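Local atomic coordinates of phenylalanine ammonia-lyase (Rhodosporidium toruloides, PDB entry 1Y2M), a protein that catalyses the non-oxidative deamination of L-phenylalanine and L-tyrosine to trans-cinnamic and p-coumaric acid, working as a homotetramer. Residues Val233-Glu238 against Lys242-Arg247; Glu163-Ala168 against Pro201-Arg206; Ala133-Gln138 against Ile221-Ser226. One frame throughout, in Å; residues are numbered along the deposited sequence.

In the fold
All three contacts lie on the same side of the chain's centre. Centres of contacts 1 and 2 are about 14 Å apart, those of 2 and 3 about 14 Å, and those of 1 and 3 about 18 Å. Contact 2 is nested in the loop closed by contact 3, and contact 1 follows both. P201 ends the first strand of a three-stranded antiparallel sheet completed by the hairpin of contact 1. Helix 215-225 packs on this sheet through A224, which touches P201 and V233; helix 125-138 meets the region through contact 3 and helix 162-176 through contact 2. The cross-linked A211 and G213 lie in the chain between P201-R206 and helix 215-225.

Contact 1 (Val233-Glu238 against Lys242-Arg247); sequences VHVVHE and KILYAR
K242 pairs with V235 in an antiparallel β hairpin, its N donating to V235 O at 2.8 Å and its O accepting from V235 N at 3.0 Å. Beyond CG the lysine chain is extended, with chi3 at 180°, and runs past H237 CB until NZ donates to H237 ND1 at 3.1 Å, only 3° out of the imidazole plane. That bond uses ND1 as acceptor, and E238 OE1, 4.2 Å from NZ, adds an opposite charge nearby without forming a salt bridge. With an alanine here, H237 ND1 would probably be left without this donor and the ring with less to hold its rotation. I243 faces H234 as a non-hydrogen-bonded pair; its CA makes a CA-H...O contact of 3.3 Å with V233 O, while its side chain packs on L152 of the second subunit. L244 closes the next hydrogen-bonded pair through its N and O with V233, and its CD1 meets V235 CG2 at about a right angle between the side chains. Y245 is the N-cap of helix 246-252, its N held by E248. At the first turn, A246 CB rests 4.0 Å from V233 CG1.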
ATOM      1  N   VAL B 233       7.322  35.261 -10.467  1.00  7.03           N
ATOM      2  CA  VAL B 233       7.713  34.507 -11.648  1.00  8.65           C
ATOM      3  C   VAL B 233       9.213  34.384 -11.700  1.00  8.46           C
ATOM      4  O   VAL B 233       9.924  35.184 -11.117  1.00 10.52           O
ATOM      5  CB  VAL B 233       7.180  35.186 -12.954  1.00  9.80           C
ATOM      6  CG1 VAL B 233       5.659  35.304 -12.898  1.00 10.07           C
ATOM      7  CG2 VAL B 233       7.861  36.559 -13.138  1.00  7.53           C
ATOM      8  N   HIS B 234       9.686  33.344 -12.378  1.00  7.89           N
ATOM      9  CA  HIS B 234      11.101  33.072 -12.559  1.00  8.77           C
ATOM     10  C   HIS B 234      11.472  33.523 -13.993  1.00 10.15           C
ATOM     11  O   HIS B 234      10.735  33.258 -14.942  1.00 11.84           O
ATOM     12  CB  HIS B 234      11.351  31.593 -12.381  1.00  8.58           C
ATOM     13  CG  HIS B 234      12.726  31.154 -12.753  1.00  7.15           C
ATOM     14  ND1 HIS B 234      13.126  30.993 -14.060  1.00 14.29           N
ATOM     15  CD2 HIS B 234      13.750  30.739 -11.985  1.00 10.75           C
ATOM     16  CE1 HIS B 234      14.382  30.565 -14.079  1.00 16.22           C
ATOM     17  NE2 HIS B 234      14.777  30.384 -12.827  1.00 10.67           N
ATOM     18  N   VAL B 235      12.576  34.238 -14.117  1.00  8.76           N
ATOM     19  CA  VAL B 235      13.169  34.653 -15.374  1.00  9.64           C
ATOM     20  C   VAL B 235      14.676  34.550 -15.264  1.00 12.20           C
ATOM     21  O   VAL B 235      15.243  34.672 -14.177  1.00 14.26           O
ATOM     22  CB  VAL B 235      12.827  36.108 -15.739  1.00  9.80           C
ATOM     23  CG1 VAL B 235      11.325  36.270 -15.821  1.00 22.78           C
ATOM     24  CG2 VAL B 235      13.439  37.133 -14.728  1.00 13.40           C
ATOM     25  N   VAL B 236      15.330  34.388 -16.409  1.00 11.27           N
ATOM     26  CA  VAL B 236      16.764  34.677 -16.476  1.00 11.98           C
ATOM     27  C   VAL B 236      16.967  36.071 -17.057  1.00 12.72           C
ATOM     28  O   VAL B 236      16.446  36.400 -18.115  1.00 13.17           O
ATOM     29  CB  VAL B 236      17.496  33.638 -17.354  1.00 10.93           C
ATOM     30  CG1 VAL B 236      18.991  34.018 -17.527  1.00 15.10           C
ATOM     31  CG2 VAL B 236      17.325  32.249 -16.791  1.00 14.08           C
ATOM     32  N   HIS B 237      17.666  36.924 -16.313  1.00 10.04           N
ATOM     33  CA  HIS B 237      17.894  38.290 -16.690  1.00 10.58           C
ATOM     34  C   HIS B 237      19.320  38.631 -16.304  1.00 10.98           C
ATOM     35  O   HIS B 237      19.746  38.294 -15.199  1.00 10.02           O
ATOM     36  CB  HIS B 237      16.923  39.175 -15.926  1.00 12.64           C
ATOM     37  CG  HIS B 237      17.045  40.619 -16.243  1.00 16.26           C
ATOM     38  ND1 HIS B 237      17.533  41.538 -15.341  1.00 17.09           N
ATOM     39  CD2 HIS B 237      16.800  41.298 -17.384  1.00 18.54           C
ATOM     40  CE1 HIS B 237      17.546  42.731 -15.909  1.00 16.78           C
ATOM     41  NE2 HIS B 237      17.093  42.614 -17.141  1.00 19.30           N
ATOM     42  N   GLU B 238      20.039  39.266 -17.215  1.00 11.13           N
ATOM     43  CA  GLU B 238      21.437  39.673 -16.971  1.00  9.68           C
ATOM     44  C   GLU B 238      22.236  38.480 -16.437  1.00 12.57           C
ATOM     45  O   GLU B 238      22.962  38.538 -15.445  1.00 11.87           O
ATOM     46  CB  GLU B 238      21.487  40.896 -16.066  1.00 11.46           C
ATOM     47  CG  GLU B 238      21.099  42.103 -16.822  1.00 12.07           C
ATOM     48  CD  GLU B 238      21.158  43.380 -16.042  1.00 13.66           C
ATOM     49  OE1 GLU B 238      21.328  43.373 -14.807  1.00 21.55           O
ATOM     50  OE2 GLU B 238      21.040  44.397 -16.714  1.00 18.66           O
ATOM     51  N   LYS B 242      16.361  34.958 -11.636  1.00  9.84           N
ATOM     52  CA  LYS B 242      15.739  35.872 -10.700  1.00 10.95           C
ATOM     53  C   LYS B 242      14.289  35.462 -10.480  1.00 11.68           C
ATOM     54  O   LYS B 242      13.666  34.899 -11.385  1.00 10.37           O
ATOM     55  CB  LYS B 242      15.754  37.289 -11.252  1.00 11.55           C
ATOM     56  CG  LYS B 242      17.125  37.759 -11.587  1.00 12.49           C
ATOM     57  CD  LYS B 242      17.146  39.218 -11.896  1.00 13.72           C
ATOM     58  CE  LYS B 242      18.553  39.636 -12.215  1.00 14.19           C
ATOM     59  NZ  LYS B 242      18.616  41.110 -12.507  1.00 14.16           N
ATOM     60  N   ILE B 243      13.781  35.743  -9.288  1.00 11.83           N
ATOM     61  CA  ILE B 243      12.353  35.657  -9.004  1.00 11.47           C
ATOM     62  C   ILE B 243      11.851  37.048  -8.734  1.00 11.05           C
ATOM     63  O   ILE B 243      12.302  37.711  -7.821  1.00 13.30           O
ATOM     64  CB  ILE B 243      12.018  34.712  -7.823  1.00 13.16           C
ATOM     65  CG1 ILE B 243      12.398  33.262  -8.186  1.00 14.26           C
ATOM     66  CG2 ILE B 243      10.491  34.715  -7.521  1.00 11.47           C
ATOM     67  CD1 ILE B 243      12.422  32.290  -6.998  1.00 18.90           C
ATOM     68  N   LEU B 244      10.928  37.510  -9.569  1.00  8.70           N
ATOM     69  CA  LEU B 244      10.400  38.841  -9.538  1.00 11.34           C
ATOM     70  C   LEU B 244       8.865  38.834  -9.448  1.00  6.76           C
ATOM     71  O   LEU B 244       8.199  37.835  -9.744  1.00  8.18           O
ATOM     72  CB  LEU B 244      10.779  39.539 -10.851  1.00  9.77           C
ATOM     73  CG  LEU B 244      12.226  39.582 -11.288  1.00  9.95           C
ATOM     74  CD1 LEU B 244      12.348  40.187 -12.658  1.00 12.96           C
ATOM     75  CD2 LEU B 244      13.054  40.367 -10.278  1.00 16.91           C
ATOM     76  N   TYR B 245       8.297  39.940  -9.028  1.00  9.50           N
ATOM     77  CA  TYR B 245       6.866  40.085  -9.165  1.00 10.74           C
ATOM     78  C   TYR B 245       6.504  40.023 -10.637  1.00 12.37           C
ATOM     79  O   TYR B 245       7.275  40.468 -11.516  1.00  7.75           O
ATOM     80  CB  TYR B 245       6.362  41.360  -8.514  1.00  9.33           C
ATOM     81  CG  TYR B 245       6.383  41.225  -7.028  1.00 10.33           C
ATOM     82  CD1 TYR B 245       5.357  40.546  -6.356  1.00 18.42           C
ATOM     83  CD2 TYR B 245       7.444  41.745  -6.282  1.00 23.17           C
ATOM     84  CE1 TYR B 245       5.419  40.370  -4.941  1.00 24.04           C
ATOM     85  CE2 TYR B 245       7.506  41.591  -4.902  1.00 22.25           C
ATOM     86  CZ  TYR B 245       6.493  40.929  -4.236  1.00 21.37           C
ATOM     87  OH  TYR B 245       6.547  40.796  -2.847  1.00 22.95           O
ATOM     88  N   ALA B 246       5.325  39.467 -10.918  1.00  7.51           N
ATOM     89  CA  ALA B 246       4.897  39.269 -12.310  1.00  9.15           C
ATOM     90  C   ALA B 246       4.939  40.569 -13.095  1.00  7.44           C
ATOM     91  O   ALA B 246       5.418  40.573 -14.225  1.00  8.95           O
ATOM     92  CB  ALA B 246       3.535  38.678 -12.395  1.00 10.58           C
ATOM     93  N   ARG B 247       4.436  41.665 -12.518  1.00  8.20           N
ATOM     94  CA  ARG B 247       4.483  42.960 -13.254  1.00  8.88           C
ATOM     95  C   ARG B 247       5.883  43.461 -13.564  1.00 10.82           C
ATOM     96  O   ARG B 247       6.132  43.964 -14.637  1.00  9.84           O
ATOM     97  CB  ARG B 247       3.674  44.026 -12.521  1.00  8.55           C
ATOM     98  CG  ARG B 247       2.192  43.768 -12.655  1.00 14.92           C
ATOM     99  CD  ARG B 247       1.406  44.838 -12.008  1.00 14.76           C
ATOM    100  NE  ARG B 247      -0.006  44.591 -12.239  1.00 12.43           N
ATOM    101  CZ  ARG B 247      -0.755  45.178 -13.161  1.00 16.01           C
ATOM    102  NH1 ARG B 247      -0.294  46.162 -13.934  1.00 11.15           N
ATOM    103  NH2 ARG B 247      -2.020  44.827 -13.268  1.00 15.01           N
TER

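Contact 2 (Glu163-Ala168 against Pro201-Arg206); sequences EVVRGA and PIVPLR
V165, on helix 162-176, reaches both P201 and V203 with its two methyl groups and carries the largest share of the buried surface. CG1 stands opposite the backbone N, chi1 180°, and is thereby brought to 3.8 Å from P201 CD, the ring carbon bonded to the proline nitrogen. CG2, on the other branch, points along the loop to V203 CG2 at 4.0 Å. Between these two touches lies P201 O, 3.9 Å from V165 CG1 and equally far from CG2, so that the forked end of the valine straddles the carbonyl oxygen in van der Waals contact.

The P201 ring and the V165 side chain cross obliquely, CD being the ring atom that touches, while CG of the same ring leans on A224 of helix 215-225. V203 uses a single methyl, the one opposite its carbonyl carbon, and its side chain also touches P217 and Y220 of that helix; its backbone is hydrogen-bonded to L160. All three residues are buried, and the side-chain contacts among them are all between carbon atoms. Farther along the loop the setting becomes charged, and R206 forms salt bridges with E480 and E515 of the second subunit.

The contact joins helix 162-176 to a proline-containing segment that leaves strand 200-201 and leads, a few residues on, to A211 and G213, the ends of the 5-imidazolinone cross-link. It belongs to the apolar interior of the predominantly helical fold of the PAL/histidase family.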
ATOM      1  N   GLU B 163       9.864  23.154 -15.655  1.00  9.74           N
ATOM      2  CA  GLU B 163       9.464  22.442 -16.880  1.00 10.75           C
ATOM      3  C   GLU B 163       7.983  22.041 -16.837  1.00  9.99           C
ATOM      4  O   GLU B 163       7.293  22.017 -17.864  1.00 10.57           O
ATOM      5  CB  GLU B 163      10.344  21.197 -17.166  1.00 11.51           C
ATOM      6  CG  GLU B 163      10.327  20.128 -16.116  1.00 10.21           C
ATOM      7  CD  GLU B 163      11.118  18.855 -16.462  1.00 16.42           C
ATOM      8  OE1 GLU B 163      12.143  18.984 -17.130  1.00 21.14           O
ATOM      9  OE2 GLU B 163      10.713  17.711 -16.109  1.00 16.46           O
ATOM     10  N   VAL B 164       7.487  21.696 -15.649  1.00  8.69           N
ATOM     11  CA  VAL B 164       6.121  21.272 -15.537  1.00  9.19           C
ATOM     12  C   VAL B 164       5.220  22.448 -15.824  1.00  9.21           C
ATOM     13  O   VAL B 164       4.226  22.346 -16.545  1.00  9.56           O
ATOM     14  CB  VAL B 164       5.862  20.697 -14.138  1.00  8.78           C
ATOM     15  CG1 VAL B 164       4.366  20.542 -13.869  1.00 10.26           C
ATOM     16  CG2 VAL B 164       6.571  19.326 -14.041  1.00  8.36           C
ATOM     17  N   VAL B 165       5.585  23.581 -15.250  1.00  7.95           N
ATOM     18  CA  VAL B 165       4.841  24.833 -15.487  1.00  7.94           C
ATOM     19  C   VAL B 165       4.806  25.233 -16.956  1.00  8.40           C
ATOM     20  O   VAL B 165       3.743  25.564 -17.497  1.00  8.55           O
ATOM     21  CB  VAL B 165       5.314  25.999 -14.597  1.00  9.53           C
ATOM     22  CG1 VAL B 165       4.491  27.264 -14.907  1.00 11.62           C
ATOM     23  CG2 VAL B 165       5.216  25.602 -13.126  1.00 10.74           C
ATOM     24  N   ARG B 166       5.956  25.142 -17.629  1.00  7.56           N
ATOM     25  CA  ARG B 166       5.998  25.434 -19.062  1.00  7.64           C
ATOM     26  C   ARG B 166       5.115  24.471 -19.859  1.00  9.32           C
ATOM     27  O   ARG B 166       4.365  24.897 -20.741  1.00  9.57           O
ATOM     28  CB  ARG B 166       7.428  25.309 -19.590  1.00  6.74           C
ATOM     29  CG  ARG B 166       8.297  26.558 -19.200  1.00  8.24           C
ATOM     30  CD  ARG B 166       9.646  26.528 -19.834  1.00 11.83           C
ATOM     31  NE  ARG B 166       9.612  26.368 -21.292  1.00 11.92           N
ATOM     32  CZ  ARG B 166       9.537  27.377 -22.161  1.00 10.31           C
ATOM     33  NH1 ARG B 166       9.440  28.638 -21.746  1.00  9.20           N
ATOM     34  NH2 ARG B 166       9.509  27.151 -23.471  1.00 11.74           N
ATOM     35  N   GLY B 167       5.204  23.169 -19.556  1.00  8.78           N
ATOM     36  CA  GLY B 167       4.365  22.199 -20.244  1.00 10.07           C
ATOM     37  C   GLY B 167       2.880  22.494 -20.008  1.00  8.25           C
ATOM     38  O   GLY B 167       2.065  22.364 -20.912  1.00  9.55           O
ATOM     39  N   ALA B 168       2.556  22.974 -18.796  1.00  8.99           N
ATOM     40  CA  ALA B 168       1.179  23.276 -18.436  1.00  9.57           C
ATOM     41  C   ALA B 168       0.655  24.453 -19.208  1.00  9.84           C
ATOM     42  O   ALA B 168      -0.467  24.453 -19.697  1.00  8.34           O
ATOM     43  CB  ALA B 168       1.078  23.568 -16.955  1.00 11.28           C
ATOM     44  N   PRO B 201       5.871  31.109 -14.072  1.00  9.18           N
ATOM     45  CA  PRO B 201       5.283  31.342 -12.779  1.00  7.04           C
ATOM     46  C   PRO B 201       5.806  30.412 -11.703  1.00  7.54           C
ATOM     47  O   PRO B 201       6.026  29.237 -11.953  1.00  8.84           O
ATOM     48  CB  PRO B 201       3.801  31.127 -13.028  1.00  7.71           C
ATOM     49  CG  PRO B 201       3.587  31.526 -14.450  1.00  7.97           C
ATOM     50  CD  PRO B 201       4.846  31.012 -15.134  1.00 10.92           C
ATOM     51  N   ILE B 202       5.956  30.956 -10.512  1.00  8.10           N
ATOM     52  CA  ILE B 202       6.324  30.179  -9.353  1.00  9.19           C
ATOM     53  C   ILE B 202       5.005  29.674  -8.760  1.00  9.84           C
ATOM     54  O   ILE B 202       4.128  30.477  -8.385  1.00 11.01           O
ATOM     55  CB  ILE B 202       7.099  31.046  -8.331  1.00 10.25           C
ATOM     56  CG1 ILE B 202       8.424  31.468  -8.908  1.00 10.67           C
ATOM     57  CG2 ILE B 202       7.277  30.320  -7.007  1.00 11.03           C
ATOM     58  CD1 ILE B 202       9.348  30.355  -9.287  1.00 14.45           C
ATOM     59  N   VAL B 203       4.839  28.357  -8.712  1.00 11.32           N
ATOM     60  CA  VAL B 203       3.565  27.775  -8.357  1.00  8.69           C
ATOM     61  C   VAL B 203       3.814  26.763  -7.242  1.00  8.19           C
ATOM     62  O   VAL B 203       4.771  26.022  -7.298  1.00  8.73           O
ATOM     63  CB  VAL B 203       2.999  27.032  -9.611  1.00  9.35           C
ATOM     64  CG1 VAL B 203       1.655  26.344  -9.333  1.00 14.50           C
ATOM     65  CG2 VAL B 203       2.898  27.948 -10.827  1.00  9.78           C
ATOM     66  N   PRO B 204       2.960  26.748  -6.222  1.00  9.25           N
ATOM     67  CA  PRO B 204       3.136  25.737  -5.167  1.00  7.35           C
ATOM     68  C   PRO B 204       3.103  24.303  -5.710  1.00  7.88           C
ATOM     69  O   PRO B 204       2.340  23.986  -6.602  1.00  9.57           O
ATOM     70  CB  PRO B 204       1.906  25.974  -4.254  1.00  8.19           C
ATOM     71  CG  PRO B 204       1.548  27.416  -4.498  1.00  8.23           C
ATOM     72  CD  PRO B 204       1.804  27.627  -5.975  1.00 10.72           C
ATOM     73  N   LEU B 205       3.873  23.431  -5.077  1.00  8.44           N
ATOM     74  CA  LEU B 205       3.976  22.016  -5.452  1.00  8.57           C
ATOM     75  C   LEU B 205       2.675  21.323  -5.131  1.00  8.40           C
ATOM     76  O   LEU B 205       2.183  20.455  -5.869  1.00  8.05           O
ATOM     77  CB  LEU B 205       5.059  21.342  -4.626  1.00 11.21           C
ATOM     78  CG  LEU B 205       5.306  19.858  -4.890  1.00 10.46           C
ATOM     79  CD1 LEU B 205       5.630  19.613  -6.333  1.00 10.80           C
ATOM     80  CD2 LEU B 205       6.419  19.379  -4.038  1.00  8.85           C
ATOM     81  N   ARG B 206       2.139  21.670  -3.967  1.00  9.29           N
ATOM     82  CA  ARG B 206       0.985  20.956  -3.415  1.00  7.86           C
ATOM     83  C   ARG B 206      -0.262  21.819  -3.243  1.00  7.51           C
ATOM     84  O   ARG B 206      -0.186  23.046  -3.099  1.00  9.61           O
ATOM     85  CB  ARG B 206       1.349  20.334  -2.066  1.00  7.16           C
ATOM     86  CG  ARG B 206       2.460  19.361  -2.087  1.00  8.60           C
ATOM     87  CD  ARG B 206       2.628  18.687  -0.705  1.00 10.46           C
ATOM     88  NE  ARG B 206       3.613  17.623  -0.661  1.00  8.36           N
ATOM     89  CZ  ARG B 206       4.872  17.747  -0.258  1.00 11.46           C
ATOM     90  NH1 ARG B 206       5.372  18.921   0.121  1.00 13.45           N
ATOM     91  NH2 ARG B 206       5.647  16.676  -0.157  1.00 14.29           N
TER

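Contact 3 (Ala133-Gln138 against Ile221-Ser226); sequences ALLEHQ and IAAAIS
L135 of helix 125-138 sets its two methyl groups against A222 and A223 near the C-terminal end of helix 215-225, with CD2 3.9 Å from A222 CB and CD1 over the backbone of A223, 3.9 Å from its CA. The first torsion, chi1 -67°, places CG opposite the carbonyl carbon and sends the branched end across to helix 215-225. CD1 also lies 4.1 Å from A223 CB and 4.1 Å from S226 OG, so this one methyl meets three parts of the partner segment. Because A222 and A223 carry only methyl side chains, the leucine can approach the helix backbone itself; the nearest pair of CA atoms, L135 and A223, is 6.9 Å apart.

This is apolar helix-to-helix packing within the α-helical PAL/histidase fold, and V269 of helix 264-269 also touches L135. The leucine side chain is about 10 Å from that of N270, which by similarity binds (E)-cinnamate.

S226 ends the partner segment by turning back on A222: OG and N both donate to A222 O, the hydroxyl at 2.8 Å, and they arrive from opposite faces of the carbonyl plane. On helix 125-138, H137 ND1 donates to A133 O at 3.1 Å in a nearly straight bond (175°) that lies in the ring plane. The imidazole, held in part by this bond, meets the ring of Y465 of the second subunit with the two planes at about 85°.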
ATOM      1  N   ALA B 133     -12.426  37.129  -7.439  1.00  9.38           N
ATOM      2  CA  ALA B 133     -12.819  36.206  -6.325  1.00  9.59           C
ATOM      3  C   ALA B 133     -12.430  34.771  -6.619  1.00 11.59           C
ATOM      4  O   ALA B 133     -12.107  34.020  -5.707  1.00  9.89           O
ATOM      5  CB  ALA B 133     -14.306  36.267  -6.030  1.00 10.24           C
ATOM      6  N   LEU B 134     -12.505  34.365  -7.890  1.00 10.36           N
ATOM      7  CA  LEU B 134     -12.067  33.024  -8.242  1.00 12.06           C
ATOM      8  C   LEU B 134     -10.587  32.811  -7.949  1.00 10.74           C
ATOM      9  O   LEU B 134     -10.193  31.800  -7.297  1.00 14.09           O
ATOM     10  CB  LEU B 134     -12.364  32.731  -9.713  1.00 13.33           C
ATOM     11  CG  LEU B 134     -13.845  32.651 -10.041  1.00 18.28           C
ATOM     12  CD1 LEU B 134     -14.034  32.455 -11.580  1.00 27.98           C
ATOM     13  CD2 LEU B 134     -14.583  31.528  -9.252  1.00 22.17           C
ATOM     14  N   LEU B 135      -9.757  33.776  -8.364  1.00  9.78           N
ATOM     15  CA  LEU B 135      -8.298  33.641  -8.151  1.00 11.13           C
ATOM     16  C   LEU B 135      -8.003  33.767  -6.679  1.00 11.33           C
ATOM     17  O   LEU B 135      -7.151  33.082  -6.154  1.00 10.37           O
ATOM     18  CB  LEU B 135      -7.484  34.725  -8.898  1.00 13.05           C
ATOM     19  CG  LEU B 135      -7.491  34.688 -10.421  1.00 17.01           C
ATOM     20  CD1 LEU B 135      -6.434  35.622 -10.978  1.00 17.16           C
ATOM     21  CD2 LEU B 135      -7.329  33.297 -10.944  1.00 21.63           C
ATOM     22  N   GLU B 136      -8.655  34.717  -6.016  1.00  9.86           N
ATOM     23  CA  GLU B 136      -8.357  34.991  -4.615  1.00  8.56           C
ATOM     24  C   GLU B 136      -8.277  33.688  -3.798  1.00  7.83           C
ATOM     25  O   GLU B 136      -7.286  33.420  -3.105  1.00  8.38           O
ATOM     26  CB  GLU B 136      -9.400  35.902  -3.982  1.00  8.82           C
ATOM     27  CG  GLU B 136      -9.236  36.130  -2.443  1.00 11.57           C
ATOM     28  CD  GLU B 136     -10.376  36.928  -1.824  1.00 11.12           C
ATOM     29  OE1 GLU B 136     -11.455  36.953  -2.388  1.00  7.90           O
ATOM     30  OE2 GLU B 136     -10.208  37.553  -0.755  1.00 10.82           O
ATOM     31  N   HIS B 137      -9.353  32.899  -3.834  1.00  8.99           N
ATOM     32  CA  HIS B 137      -9.441  31.706  -2.975  1.00  7.78           C
ATOM     33  C   HIS B 137      -8.507  30.566  -3.405  1.00  7.80           C
ATOM     34  O   HIS B 137      -8.191  29.690  -2.594  1.00  7.86           O
ATOM     35  CB  HIS B 137     -10.894  31.244  -2.811  1.00  7.19           C
ATOM     36  CG  HIS B 137     -11.432  30.427  -3.952  1.00  6.33           C
ATOM     37  ND1 HIS B 137     -11.989  31.004  -5.082  1.00 13.36           N
ATOM     38  CD2 HIS B 137     -11.574  29.093  -4.100  1.00  9.00           C
ATOM     39  CE1 HIS B 137     -12.395  30.045  -5.898  1.00 13.63           C
ATOM     40  NE2 HIS B 137     -12.167  28.879  -5.329  1.00 10.67           N
ATOM     41  N   GLN B 138      -8.098  30.562  -4.685  1.00  6.23           N
ATOM     42  CA  GLN B 138      -7.253  29.528  -5.215  1.00  7.79           C
ATOM     43  C   GLN B 138      -5.751  29.794  -5.055  1.00  6.69           C
ATOM     44  O   GLN B 138      -4.959  28.845  -5.162  1.00  8.08           O
ATOM     45  CB  GLN B 138      -7.602  29.249  -6.676  1.00  8.98           C
ATOM     46  CG  GLN B 138      -8.958  28.535  -6.861  1.00 11.32           C
ATOM     47  CD  GLN B 138      -8.942  27.112  -6.320  1.00 12.78           C
ATOM     48  OE1 GLN B 138      -7.885  26.513  -6.164  1.00 15.38           O
ATOM     49  NE2 GLN B 138     -10.140  26.575  -5.964  1.00 14.54           N
ATOM     50  N   ILE B 221      -0.900  30.459 -12.458  1.00  7.62           N
ATOM     51  CA  ILE B 221      -0.569  30.866 -13.824  1.00  9.67           C
ATOM     52  C   ILE B 221      -1.426  32.045 -14.287  1.00  9.35           C
ATOM     53  O   ILE B 221      -0.904  33.047 -14.805  1.00  7.21           O
ATOM     54  CB  ILE B 221      -0.675  29.669 -14.767  1.00  9.19           C
ATOM     55  CG1 ILE B 221       0.463  28.720 -14.469  1.00  6.48           C
ATOM     56  CG2 ILE B 221      -0.661  30.071 -16.212  1.00 11.10           C
ATOM     57  CD1 ILE B 221       0.285  27.280 -15.011  1.00 10.06           C
ATOM     58  N   ALA B 222      -2.715  31.985 -14.027  1.00  8.49           N
ATOM     59  CA  ALA B 222      -3.615  33.048 -14.390  1.00  8.96           C
ATOM     60  C   ALA B 222      -3.313  34.359 -13.671  1.00  7.84           C
ATOM     61  O   ALA B 222      -3.355  35.439 -14.246  1.00  9.22           O
ATOM     62  CB  ALA B 222      -5.034  32.628 -14.086  1.00  8.01           C
ATOM     63  N   ALA B 223      -2.989  34.258 -12.387  1.00  7.33           N
ATOM     64  CA  ALA B 223      -2.603  35.433 -11.611  1.00  6.86           C
ATOM     65  C   ALA B 223      -1.331  36.123 -12.164  1.00  7.55           C
ATOM     66  O   ALA B 223      -1.221  37.332 -12.149  1.00  8.66           O
ATOM     67  CB  ALA B 223      -2.422  35.050 -10.161  1.00  8.92           C
ATOM     68  N   ALA B 224      -0.378  35.309 -12.619  1.00  7.92           N
ATOM     69  CA  ALA B 224       0.847  35.812 -13.170  1.00  8.79           C
ATOM     70  C   ALA B 224       0.582  36.610 -14.461  1.00  7.57           C
ATOM     71  O   ALA B 224       1.027  37.772 -14.545  1.00  8.93           O
ATOM     72  CB  ALA B 224       1.844  34.720 -13.385  1.00 10.06           C
ATOM     73  N   ILE B 225      -0.105  36.037 -15.447  1.00  8.70           N
ATOM     74  CA  ILE B 225      -0.356  36.780 -16.676  1.00  7.93           C
ATOM     75  C   ILE B 225      -1.237  38.020 -16.467  1.00  6.44           C
ATOM     76  O   ILE B 225      -1.235  38.949 -17.281  1.00  7.72           O
ATOM     77  CB  ILE B 225      -0.921  35.890 -17.827  1.00  6.26           C
ATOM     78  CG1 ILE B 225      -2.266  35.246 -17.459  1.00  7.44           C
ATOM     79  CG2 ILE B 225       0.085  34.864 -18.196  1.00 10.26           C
ATOM     80  CD1 ILE B 225      -3.000  34.673 -18.670  1.00 10.32           C
ATOM     81  N   SER B 226      -2.037  38.003 -15.401  1.00  6.63           N
ATOM     82  CA  SER B 226      -2.885  39.131 -15.090  1.00  5.32           C
ATOM     83  C   SER B 226      -2.220  40.135 -14.117  1.00  9.21           C
ATOM     84  O   SER B 226      -2.812  41.158 -13.764  1.00  9.03           O
ATOM     85  CB  SER B 226      -4.250  38.622 -14.593  1.00 11.67           C
ATOM     86  OG  SER B 226      -4.107  37.985 -13.390  1.00 17.73           O
TER